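Local coordinates for protein tRNA uridine(34) acetyltransferase (PDB 6IA8) that catalyses formation of 5-carboxymethyluridine at wobble position 34 of tRNA from acetyl-CoA, with S-adenosyl-L-methionine as co-substrate, at residues 117-120 with 121-125; 145-148 with 149-153; 366-370 with 371-375. All blocks are in the same frame, centred on the assembly; numbering follows the deposited sequence. Where two conformers were deposited one is given.

The three interactions are local, each joining side chains a few residues apart, and they follow one another along the chain without overlap. Interactions 1 and 2 belong to the radical SAM region: interaction 1 lies in the middle of helix 114-127 and interaction 2 at the start of helix 149-164, and between these helices runs strand 134-140 of the parallel sheet. Their centres are about 23 Å apart. Interaction 3 lies at 366-375, where the chain passes toward the acetyltransferase sheet; its centre is about 31 Å from that of interaction 1 and about 37 Å from that of interaction 2. Together they sample both halves of an enzyme that joins radical and acetyl-CoA chemistry.

Interaction 1: 117-120 with 121-125; sequences QTRA and RIEQL
Residues 117-125 form regular alpha-helix, in which the amide N-H groups of Arg121, Ile122, Glu123 and Gln124 bond to the carbonyls of Gln117, Thr118, Arg119 and Ala120, each four residues back. The bond from Glu123 N to Arg119 O is nearly straight, 2.9 Å long with an angle of 174° at the hydrogen. The same two residues form an i to i+4 ion pair, characteristic of a helix surface. Glu123 was modelled in two conformers, and the pairing described here is that of one, so it may be partial. In it Glu123 folds back toward the preceding turn, CG beside its own backbone N (chi1 -64°) and the chain bent again at the next bond, which lays its carboxylate over a face of the Arg119 guanidinium. The two flat groups are only 18° from parallel. Glu123 OE2 sits above the middle of the guanidinium, 3.4 Å from Arg119 CZ. No N-H of the arginine points at that oxygen, and the salt bridge is therefore one of charge over a face. In this conformer Glu126 brings a like charge near Glu123 OE2, which the arginine probably offsets.

One turn of helix also separates Thr118 from Ile122, on a buried side. Their side chains run alongside each other in the same direction, Thr118 CG2 lying 3.9 Å from Ile122 CD1, while Ile122 CG1 rests 3.4 Å from Thr118 O. Thr118 OG1 bonds back to the carbonyl of Pro114, leaving its methyl branch for the apolar contact.

The helix flanks the parallel sheet of the radical SAM region. Thr118 and Ile122 pack on Met163 of helix 149-164; edge strand 63-68 receives Gln117 and Thr118 on Val67, Arg121 on Val65 and Leu125 on Ala63.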
ATOM      1  N   GLN A 117     -17.636 -12.116   5.640  1.00 40.46           N
ATOM      2  CA  GLN A 117     -16.190 -12.021   5.819  1.00 35.64           C
ATOM      3  C   GLN A 117     -15.816 -10.749   6.578  1.00 39.10           C
ATOM      4  O   GLN A 117     -15.014 -10.771   7.519  1.00 36.18           O
ATOM      5  CB  GLN A 117     -15.498 -12.045   4.458  1.00 37.92           C
ATOM      6  CG  GLN A 117     -15.457 -13.414   3.779  1.00 40.39           C
ATOM      7  CD  GLN A 117     -14.744 -13.354   2.462  1.00 43.45           C
ATOM      8  OE1 GLN A 117     -13.521 -13.528   2.394  1.00 41.94           O
ATOM      9  NE2 GLN A 117     -15.492 -13.086   1.402  1.00 41.96           N
ATOM     10  N   THR A 118     -16.381  -9.625   6.168  1.00 32.80           N
ATOM     11  CA  THR A 118     -16.049  -8.372   6.823  1.00 32.27           C
ATOM     12  C   THR A 118     -16.503  -8.384   8.282  1.00 36.79           C
ATOM     13  O   THR A 118     -15.736  -8.066   9.197  1.00 40.13           O
ATOM     14  CB  THR A 118     -16.696  -7.232   6.048  1.00 30.63           C
ATOM     15  OG1 THR A 118     -16.222  -7.221   4.687  1.00 33.46           O
ATOM     16  CG2 THR A 118     -16.369  -5.876   6.716  1.00 33.20           C
ATOM     17  N   ARG A 119     -17.755  -8.758   8.521  1.00 33.53           N
ATOM     18  CA  ARG A 119     -18.260  -8.817   9.890  1.00 39.54           C
ATOM     19  C   ARG A 119     -17.411  -9.744  10.759  1.00 48.02           C
ATOM     20  O   ARG A 119     -17.041  -9.393  11.892  1.00 42.55           O
ATOM     21  CB  ARG A 119     -19.727  -9.266   9.870  1.00 39.72           C
ATOM     22  CG  ARG A 119     -20.293  -9.641  11.213  1.00 51.57           C
ATOM     23  CD  ARG A 119     -20.883  -8.468  11.956  1.00 64.83           C
ATOM     24  NE  ARG A 119     -21.451  -8.853  13.253  1.00 66.70           N
ATOM     25  CZ  ARG A 119     -21.872  -7.980  14.164  1.00 92.68           C
ATOM     26  NH1 ARG A 119     -21.812  -6.678  13.912  1.00 80.23           N
ATOM     27  NH2 ARG A 119     -22.353  -8.406  15.320  1.00125.24           N
ATOM     28  N   ALA A 120     -17.107 -10.945  10.257  1.00 41.24           N
ATOM     29  CA  ALA A 120     -16.398 -11.921  11.081  1.00 44.09           C
ATOM     30  C   ALA A 120     -15.015 -11.410  11.492  1.00 50.49           C
ATOM     31  O   ALA A 120     -14.556 -11.643  12.619  1.00 42.58           O
ATOM     32  CB  ALA A 120     -16.292 -13.258  10.335  1.00 49.31           C
ATOM     33  N   ARG A 121     -14.328 -10.724  10.581  1.00 40.46           N
ATOM     34  CA  ARG A 121     -13.008 -10.193  10.895  1.00 42.44           C
ATOM     35  C   ARG A 121     -13.103  -9.086  11.943  1.00 41.77           C
ATOM     36  O   ARG A 121     -12.272  -9.007  12.854  1.00 48.28           O
ATOM     37  CB  ARG A 121     -12.344  -9.680   9.611  1.00 37.31           C
ATOM     38  CG  ARG A 121     -10.903  -9.222   9.797  1.00 48.61           C
ATOM     39  CD  ARG A 121      -9.985 -10.334  10.277  1.00 55.64           C
ATOM     40  NE  ARG A 121      -8.710  -9.808  10.763  1.00 62.56           N
ATOM     41  CZ  ARG A 121      -7.851 -10.503  11.501  1.00 84.22           C
ATOM     42  NH1 ARG A 121      -8.124 -11.755  11.834  1.00127.71           N
ATOM     43  NH2 ARG A 121      -6.723  -9.946  11.909  1.00101.22           N
ATOM     44  N   ILE A 122     -14.112  -8.222  11.830  1.00 40.43           N
ATOM     45  CA  ILE A 122     -14.275  -7.137  12.794  1.00 38.85           C
ATOM     46  C   ILE A 122     -14.551  -7.700  14.181  1.00 46.39           C
ATOM     47  O   ILE A 122     -13.932  -7.291  15.171  1.00 50.29           O
ATOM     48  CB  ILE A 122     -15.387  -6.181  12.332  1.00 41.04           C
ATOM     49  CG1 ILE A 122     -14.894  -5.366  11.115  1.00 37.95           C
ATOM     50  CG2 ILE A 122     -15.786  -5.237  13.458  1.00 43.96           C
ATOM     51  CD1 ILE A 122     -16.028  -4.646  10.368  1.00 38.10           C
ATOM     52  N   GLU A 123     -15.479  -8.654  14.278  0.51 49.35           N
ATOM     53  CA  GLU A 123     -15.782  -9.251  15.574  0.51 47.86           C
ATOM     54  C   GLU A 123     -14.562  -9.964  16.147  0.51 49.85           C
ATOM     55  O   GLU A 123     -14.308  -9.900  17.355  0.51 54.58           O
ATOM     56  CB  GLU A 123     -16.964 -10.216  15.443  0.51 44.92           C
ATOM     57  CG  GLU A 123     -18.260  -9.527  15.029  0.51 49.84           C
ATOM     58  CD  GLU A 123     -18.694  -8.460  16.020  0.51 49.15           C
ATOM     59  OE1 GLU A 123     -18.821  -8.781  17.227  0.51 52.12           O
ATOM     60  OE2 GLU A 123     -18.903  -7.308  15.590  0.51 52.46           O
ATOM     61  N   GLN A 124     -13.811 -10.678  15.302  1.00 50.28           N
ATOM     62  CA  GLN A 124     -12.603 -11.356  15.766  1.00 50.92           C
ATOM     63  C   GLN A 124     -11.584 -10.366  16.313  1.00 60.54           C
ATOM     64  O   GLN A 124     -10.919 -10.647  17.316  1.00 50.06           O
ATOM     65  CB  GLN A 124     -12.031 -12.171  14.608  1.00 57.33           C
ATOM     66  CG  GLN A 124     -10.659 -12.731  14.789  1.00 83.40           C
ATOM     67  CD  GLN A 124     -10.102 -13.290  13.481  1.00117.95           C
ATOM     68  OE1 GLN A 124      -8.893 -13.270  13.247  1.00142.97           O
ATOM     69  NE2 GLN A 124     -10.988 -13.780  12.619  1.00101.86           N
ATOM     70  N   LEU A 125     -11.463  -9.194  15.683  1.00 48.46           N
ATOM     71  CA  LEU A 125     -10.533  -8.182  16.172  1.00 59.01           C
ATOM     72  C   LEU A 125     -11.040  -7.555  17.462  1.00 55.26           C
ATOM     73  O   LEU A 125     -10.260  -7.301  18.386  1.00 61.48           O
ATOM     74  CB  LEU A 125     -10.304  -7.109  15.102  1.00 49.77           C
ATOM     75  CG  LEU A 125      -9.455  -7.556  13.903  1.00 51.62           C
ATOM     76  CD1 LEU A 125      -9.489  -6.517  12.782  1.00 48.25           C
ATOM     77  CD2 LEU A 125      -8.014  -7.850  14.310  1.00 53.05           C
TER

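Interaction 2: 145-148 with 149-153; sequences PARE and IEYQD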
ATOM      1  N   PRO A 145     -10.949  -6.410 -10.673  1.00 41.36           N
ATOM      2  CA  PRO A 145     -11.300  -5.401 -11.683  1.00 45.48           C
ATOM      3  C   PRO A 145     -11.771  -5.994 -12.988  1.00 50.40           C
ATOM      4  O   PRO A 145     -12.337  -5.264 -13.810  1.00 50.57           O
ATOM      5  CB  PRO A 145      -9.992  -4.612 -11.873  1.00 63.63           C
ATOM      6  CG  PRO A 145      -9.178  -4.885 -10.627  1.00 50.03           C
ATOM      7  CD  PRO A 145      -9.534  -6.294 -10.246  1.00 44.30           C
ATOM      8  N   ALA A 146     -11.575  -7.290 -13.203  1.00 45.50           N
ATOM      9  CA  ALA A 146     -12.079  -7.954 -14.400  1.00 43.98           C
ATOM     10  C   ALA A 146     -13.478  -8.521 -14.213  1.00 40.19           C
ATOM     11  O   ALA A 146     -14.101  -8.941 -15.195  1.00 47.23           O
ATOM     12  CB  ALA A 146     -11.141  -9.088 -14.827  1.00 48.60           C
ATOM     13  N   ARG A 147     -13.986  -8.558 -12.981  1.00 50.77           N
ATOM     14  CA  ARG A 147     -15.342  -9.042 -12.746  1.00 56.51           C
ATOM     15  C   ARG A 147     -16.380  -8.041 -13.266  1.00 52.91           C
ATOM     16  O   ARG A 147     -16.093  -6.865 -13.513  1.00 42.37           O
ATOM     17  CB  ARG A 147     -15.577  -9.305 -11.254  1.00 55.61           C
ATOM     18  CG  ARG A 147     -14.593 -10.289 -10.626  1.00 55.36           C
ATOM     19  CD  ARG A 147     -14.827 -11.698 -11.128  1.00 49.65           C
ATOM     20  NE  ARG A 147     -16.123 -12.222 -10.699  1.00 55.11           N
ATOM     21  CZ  ARG A 147     -16.341 -12.839  -9.541  1.00 69.50           C
ATOM     22  NH1 ARG A 147     -15.348 -13.015  -8.682  1.00117.65           N
ATOM     23  NH2 ARG A 147     -17.553 -13.302  -9.251  1.00 62.04           N
ATOM     24  N   GLU A 148     -17.608  -8.523 -13.421  1.00 48.54           N
ATOM     25  CA  GLU A 148     -18.703  -7.653 -13.813  1.00 54.81           C
ATOM     26  C   GLU A 148     -18.825  -6.492 -12.828  1.00 57.94           C
ATOM     27  O   GLU A 148     -18.678  -6.663 -11.614  1.00 46.24           O
ATOM     28  CB  GLU A 148     -20.012  -8.443 -13.855  1.00 74.74           C
ATOM     29  CG  GLU A 148     -19.910  -9.909 -14.288  1.00 79.76           C
ATOM     30  CD  GLU A 148     -19.612 -10.853 -13.116  1.00 87.23           C
ATOM     31  OE1 GLU A 148     -18.440 -10.891 -12.669  1.00 70.85           O
ATOM     32  OE2 GLU A 148     -20.546 -11.539 -12.626  1.00 72.94           O
ATOM     33  N   ILE A 149     -19.118  -5.303 -13.355  1.00 51.48           N
ATOM     34  CA  ILE A 149     -19.279  -4.138 -12.490  1.00 60.72           C
ATOM     35  C   ILE A 149     -20.378  -4.385 -11.463  1.00 55.46           C
ATOM     36  O   ILE A 149     -20.274  -3.973 -10.301  1.00 52.36           O
ATOM     37  CB  ILE A 149     -19.558  -2.887 -13.340  1.00 60.72           C
ATOM     38  CG1 ILE A 149     -18.270  -2.425 -14.026  1.00 56.19           C
ATOM     39  CG2 ILE A 149     -20.108  -1.781 -12.475  1.00 60.82           C
ATOM     40  CD1 ILE A 149     -18.515  -1.481 -15.188  1.00 69.69           C
ATOM     41  N   GLU A 150     -21.452  -5.054 -11.883  1.00 46.74           N
ATOM     42  CA  GLU A 150     -22.532  -5.399 -10.968  1.00 52.69           C
ATOM     43  C   GLU A 150     -21.994  -6.114  -9.745  1.00 44.50           C
ATOM     44  O   GLU A 150     -22.373  -5.792  -8.615  1.00 45.71           O
ATOM     45  CB  GLU A 150     -23.567  -6.278 -11.670  1.00 71.15           C
ATOM     46  CG  GLU A 150     -24.626  -6.868 -10.753  1.00147.53           C
ATOM     47  CD  GLU A 150     -25.590  -7.785 -11.490  1.00169.22           C
ATOM     48  OE1 GLU A 150     -25.250  -8.236 -12.603  1.00169.10           O
ATOM     49  OE2 GLU A 150     -26.690  -8.048 -10.961  1.00158.75           O
ATOM     50  N   TYR A 151     -21.093  -7.084  -9.956  1.00 44.37           N
ATOM     51  CA  TYR A 151     -20.515  -7.829  -8.841  1.00 41.98           C
ATOM     52  C   TYR A 151     -19.602  -6.955  -7.996  1.00 43.97           C
ATOM     53  O   TYR A 151     -19.641  -7.033  -6.762  1.00 41.60           O
ATOM     54  CB  TYR A 151     -19.757  -9.050  -9.354  1.00 57.65           C
ATOM     55  CG  TYR A 151     -19.068  -9.829  -8.258  1.00 39.62           C
ATOM     56  CD1 TYR A 151     -19.738 -10.815  -7.552  1.00 50.19           C
ATOM     57  CD2 TYR A 151     -17.739  -9.578  -7.929  1.00 46.49           C
ATOM     58  CE1 TYR A 151     -19.104 -11.525  -6.554  1.00 53.41           C
ATOM     59  CE2 TYR A 151     -17.100 -10.296  -6.928  1.00 46.26           C
ATOM     60  CZ  TYR A 151     -17.782 -11.260  -6.246  1.00 57.49           C
ATOM     61  OH  TYR A 151     -17.163 -11.972  -5.237  1.00 43.51           O
ATOM     62  N   GLN A 152     -18.762  -6.131  -8.630  1.00 42.35           N
ATOM     63  CA  GLN A 152     -17.859  -5.272  -7.869  1.00 38.97           C
ATOM     64  C   GLN A 152     -18.631  -4.319  -6.964  1.00 41.88           C
ATOM     65  O   GLN A 152     -18.282  -4.135  -5.788  1.00 37.11           O
ATOM     66  CB  GLN A 152     -16.972  -4.453  -8.808  1.00 42.35           C
ATOM     67  CG  GLN A 152     -16.140  -5.235  -9.811  1.00 47.65           C
ATOM     68  CD  GLN A 152     -15.229  -4.323 -10.610  1.00 45.19           C
ATOM     69  OE1 GLN A 152     -14.626  -3.412 -10.060  1.00 38.43           O
ATOM     70  NE2 GLN A 152     -15.144  -4.547 -11.915  1.00 42.90           N
ATOM     71  N   ASP A 153     -19.630  -3.634  -7.525  1.00 37.91           N
ATOM     72  CA  ASP A 153     -20.402  -2.673  -6.744  1.00 41.50           C
ATOM     73  C   ASP A 153     -21.068  -3.369  -5.569  1.00 46.08           C
ATOM     74  O   ASP A 153     -21.018  -2.886  -4.432  1.00 38.97           O
ATOM     75  CB  ASP A 153     -21.446  -1.982  -7.624  1.00 41.37           C
ATOM     76  CG  ASP A 153     -20.830  -1.050  -8.635  1.00 38.79           C
ATOM     77  OD1 ASP A 153     -19.588  -0.859  -8.603  1.00 39.71           O
ATOM     78  OD2 ASP A 153     -21.592  -0.502  -9.449  1.00 42.07           O
TER
HETATM   79  O   HOH W   1     -13.375  -2.660 -13.500  1.00 47.04           O
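Arg147 lays its guanidinium flat on the ring of Tyr151, four residues on, with the planes 18° apart. Arg147 CZ stands 3.9 Å from the ring centroid of Tyr151, close to the ring normal, which makes this a cation-pi contact over the face; Arg147 NH2 lies above the ring centre. With CG beside the backbone N (chi1 -57°) and the chain bent at the next two bonds, the arginine curls back over the tyrosine, whose hydroxyl is bonded to the backbone N of Ser70.

The buried side is held by Gln152. Its NE2 gives a bond of 3.0 Å to Arg147 O, the acceptor lying near the amide plane although the donor stands above the carbonyl plane. A water accepts from Gln152 NE2 at 3.0 Å and donates to Pro145 O, tying the 3-10 segment to the helix. The backbone adds Gln152 N to Glu148 O, also 3.0 Å.

Toward solvent the grip is looser. Exposed Glu148 meets Arg147 in a salt bridge whose hydrogen bond, Arg147 NE to Glu148 OE1 at 3.3 Å, is weak, and its carboxylate comes no closer to Tyr151 CB than 4.0 Å, at Glu148 OE1.

Glu148 is the N-cap residue of helix 149-164, and the whole forms the loop-to-helix turn of a beta-alpha unit, following strand 134-140 in the parallel-stranded radical SAM fold.

Interaction 3: 366-370 with 371-375; sequences LRCRC and IRCRE. With SO4 (sulfate ion), chain B.
Cys370 O accepts the amide N-H of Arg374 at 3.1 Å, nearly end-on to the carbonyl but with an angle of only 139° at the hydrogen, and Cys373 N approaches the same oxygen equally closely. Cys370 is the N-cap residue of the short helix 371-374, and this bond spans its single turn.

A disulfide ties the incoming loop to the helix. Cys368 SG and Cys373 SG are 2.1 Å apart, with a torsion of 85° about the S-S bond, near the relaxed value for a disulfide. Cys368 carries its sulfur opposite the backbone N (chi1 171°), whereas that of Cys373 lies beside its own N, and the two sulfurs meet between loop and helix. The third cysteine stays outside the bond: Cys370 SG lies 3.7 Å from Cys373 SG, in apolar contact.

Arg374 reaches back over Arg369. Its CD lies 3.5 Å from Arg369 O, and Arg369 CB rests against one face of the Arg374 guanidinium, near the rim. The charged ends part: Arg374 has long, weak ion pairs with Glu412 and Asp417, while Arg369 bonds weakly to the carbonyls of Ser324 and Ile325 and has at its edge a sulfate of uncertain exact place, probably from the crystallisation liquor.

The side chain of Ile371 lies about 6 Å from that of Gln445, an acetyl-CoA-binding residue by similarity, so the disulfide-tied turn borders the probable acetyl-CoA site. Helix 353-364 precedes the loop and touches Cys368 through Met361, while Ile371 packs on Leu419, Phe422 and Arg424 of acetyltransferase strand 418-427 and on Arg331 of strand 331-332, at the edge of the parallel sheet.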
ATOM      1  N   LEU A 366      24.089  -3.029   7.357  1.00 36.80           N
ATOM      2  CA  LEU A 366      23.171  -2.431   6.391  1.00 37.81           C
ATOM      3  C   LEU A 366      22.057  -1.688   7.125  1.00 40.29           C
ATOM      4  O   LEU A 366      21.381  -2.258   7.983  1.00 40.33           O
ATOM      5  CB  LEU A 366      22.604  -3.521   5.484  1.00 35.93           C
ATOM      6  CG  LEU A 366      23.611  -4.354   4.699  1.00 43.27           C
ATOM      7  CD1 LEU A 366      22.960  -5.522   3.998  1.00 41.67           C
ATOM      8  CD2 LEU A 366      24.332  -3.487   3.668  1.00 44.81           C
ATOM      9  N   ARG A 367      21.882  -0.410   6.813  1.00 42.25           N
ATOM     10  CA  ARG A 367      20.853   0.404   7.444  1.00 50.64           C
ATOM     11  C   ARG A 367      19.615   0.429   6.546  1.00 47.91           C
ATOM     12  O   ARG A 367      19.721   0.353   5.321  1.00 40.41           O
ATOM     13  CB  ARG A 367      21.371   1.830   7.713  1.00 80.51           C
ATOM     14  CG  ARG A 367      22.526   1.959   8.764  1.00111.32           C
ATOM     15  CD  ARG A 367      22.961   3.445   9.024  1.00 90.12           C
ATOM     16  N   CYS A 368      18.439   0.481   7.159  1.00 46.07           N
ATOM     17  CA  CYS A 368      17.175   0.624   6.441  1.00 45.15           C
ATOM     18  C   CYS A 368      16.568   1.980   6.782  1.00 45.38           C
ATOM     19  O   CYS A 368      16.447   2.332   7.958  1.00 44.87           O
ATOM     20  CB  CYS A 368      16.202  -0.500   6.806  1.00 49.95           C
ATOM     21  SG  CYS A 368      14.520  -0.292   6.173  1.00 59.53           S
ATOM     22  N   ARG A 369      16.218   2.756   5.762  1.00 35.53           N
ATOM     23  CA  ARG A 369      15.644   4.081   6.007  1.00 40.69           C
ATOM     24  C   ARG A 369      14.215   4.240   5.472  1.00 38.58           C
ATOM     25  O   ARG A 369      13.665   5.361   5.468  1.00 40.27           O
ATOM     26  CB  ARG A 369      16.564   5.151   5.416  1.00 48.28           C
ATOM     27  CG  ARG A 369      16.643   5.082   3.906  1.00 84.20           C
ATOM     28  CD  ARG A 369      17.746   5.976   3.313  1.00 89.85           C
ATOM     29  NE  ARG A 369      17.653   5.928   1.862  1.00106.87           N
ATOM     30  CZ  ARG A 369      17.864   4.829   1.148  1.00 96.91           C
ATOM     31  NH1 ARG A 369      18.290   3.718   1.738  1.00 75.26           N
ATOM     32  NH2 ARG A 369      17.802   4.882  -0.172  1.00108.14           N
ATOM     33  N   CYS A 370      13.568   3.147   5.089  1.00 36.42           N
ATOM     34  CA  CYS A 370      12.240   3.239   4.497  1.00 41.07           C
ATOM     35  C   CYS A 370      11.181   3.466   5.581  1.00 32.47           C
ATOM     36  O   CYS A 370      11.462   3.458   6.772  1.00 35.54           O
ATOM     37  CB  CYS A 370      11.924   1.983   3.691  1.00 41.23           C
ATOM     38  SG  CYS A 370      11.572   0.579   4.703  1.00 55.94           S
ATOM     39  N   ILE A 371       9.946   3.695   5.145  1.00 36.38           N
ATOM     40  CA  ILE A 371       8.899   4.176   6.044  1.00 31.29           C
ATOM     41  C   ILE A 371       8.671   3.192   7.179  1.00 33.95           C
ATOM     42  O   ILE A 371       8.573   3.576   8.345  1.00 33.00           O
ATOM     43  CB  ILE A 371       7.606   4.410   5.252  1.00 34.23           C
ATOM     44  CG1 ILE A 371       7.751   5.638   4.322  1.00 35.85           C
ATOM     45  CG2 ILE A 371       6.420   4.618   6.210  1.00 43.87           C
ATOM     46  CD1 ILE A 371       6.642   5.755   3.301  1.00 39.42           C
ATOM     47  N   ARG A 372       8.586   1.904   6.860  1.00 35.45           N
ATOM     48  CA  ARG A 372       8.314   0.924   7.916  1.00 35.67           C
ATOM     49  C   ARG A 372       9.428   0.897   8.965  1.00 35.60           C
ATOM     50  O   ARG A 372       9.166   0.743  10.171  1.00 37.72           O
ATOM     51  CB  ARG A 372       8.129  -0.481   7.325  1.00 40.76           C
ATOM     52  CG  ARG A 372       7.825  -1.527   8.395  1.00 63.70           C
ATOM     53  CD  ARG A 372       7.675  -2.949   7.856  1.00 93.61           C
ATOM     54  NE  ARG A 372       7.657  -3.921   8.950  1.00 92.77           N
ATOM     55  CZ  ARG A 372       6.625  -4.111   9.766  1.00105.37           C
ATOM     56  NH1 ARG A 372       5.518  -3.400   9.613  1.00115.64           N
ATOM     57  NH2 ARG A 372       6.700  -5.009  10.739  1.00130.94           N
ATOM     58  N   CYS A 373      10.683   1.011   8.532  1.00 32.89           N
ATOM     59  CA  CYS A 373      11.777   0.927   9.487  1.00 36.68           C
ATOM     60  C   CYS A 373      11.861   2.168  10.378  1.00 36.81           C
ATOM     61  O   CYS A 373      12.381   2.101  11.493  1.00 37.50           O
ATOM     62  CB  CYS A 373      13.108   0.731   8.754  1.00 59.34           C
ATOM     63  SG  CYS A 373      13.291  -0.779   7.740  1.00 59.52           S
ATOM     64  N   ARG A 374      11.390   3.312   9.908  1.00 35.27           N
ATOM     65  CA  ARG A 374      11.534   4.551  10.671  1.00 35.12           C
ATOM     66  C   ARG A 374      10.238   5.029  11.353  1.00 29.57           C
ATOM     67  O   ARG A 374      10.269   6.002  12.128  1.00 27.29           O
ATOM     68  CB  ARG A 374      12.076   5.654   9.741  1.00 36.93           C
ATOM     69  CG  ARG A 374      13.527   5.498   9.285  1.00 53.62           C
ATOM     70  CD  ARG A 374      14.052   6.812   8.660  1.00 96.59           C
ATOM     71  NE  ARG A 374      15.509   6.847   8.516  1.00 91.69           N
ATOM     72  CZ  ARG A 374      16.185   7.835   7.935  1.00110.19           C
ATOM     73  NH1 ARG A 374      17.506   7.772   7.846  1.00113.66           N
ATOM     74  NH2 ARG A 374      15.543   8.881   7.441  1.00151.52           N
ATOM     75  N   GLU A 375       9.096   4.406  11.082  1.00 28.72           N
ATOM     76  CA  GLU A 375       7.849   4.955  11.597  1.00 27.30           C
ATOM     77  C   GLU A 375       7.833   4.852  13.117  1.00 28.63           C
ATOM     78  O   GLU A 375       8.387   3.914  13.691  1.00 35.04           O
ATOM     79  CB  GLU A 375       6.647   4.238  10.996  1.00 37.62           C
ATOM     80  CG  GLU A 375       6.587   2.763  11.258  1.00 61.49           C
ATOM     81  CD  GLU A 375       5.387   2.129  10.564  1.00 73.84           C
ATOM     82  OE1 GLU A 375       5.388   2.057   9.320  1.00 75.33           O
ATOM     83  OE2 GLU A 375       4.438   1.738  11.268  1.00 88.38           O
TER
HETATM   84  S   SO4 B 601      16.430   8.428  -0.367  1.00 59.95           S
HETATM   85  O1  SO4 B 601      17.047   9.660   0.129  1.00 89.26           O
HETATM   86  O2  SO4 B 601      14.978   8.544  -0.234  1.00 61.84           O
HETATM   87  O3  SO4 B 601      16.867   7.314   0.423  1.00104.01           O
HETATM   88  O4  SO4 B 601      16.832   8.183  -1.748  1.00 56.78           O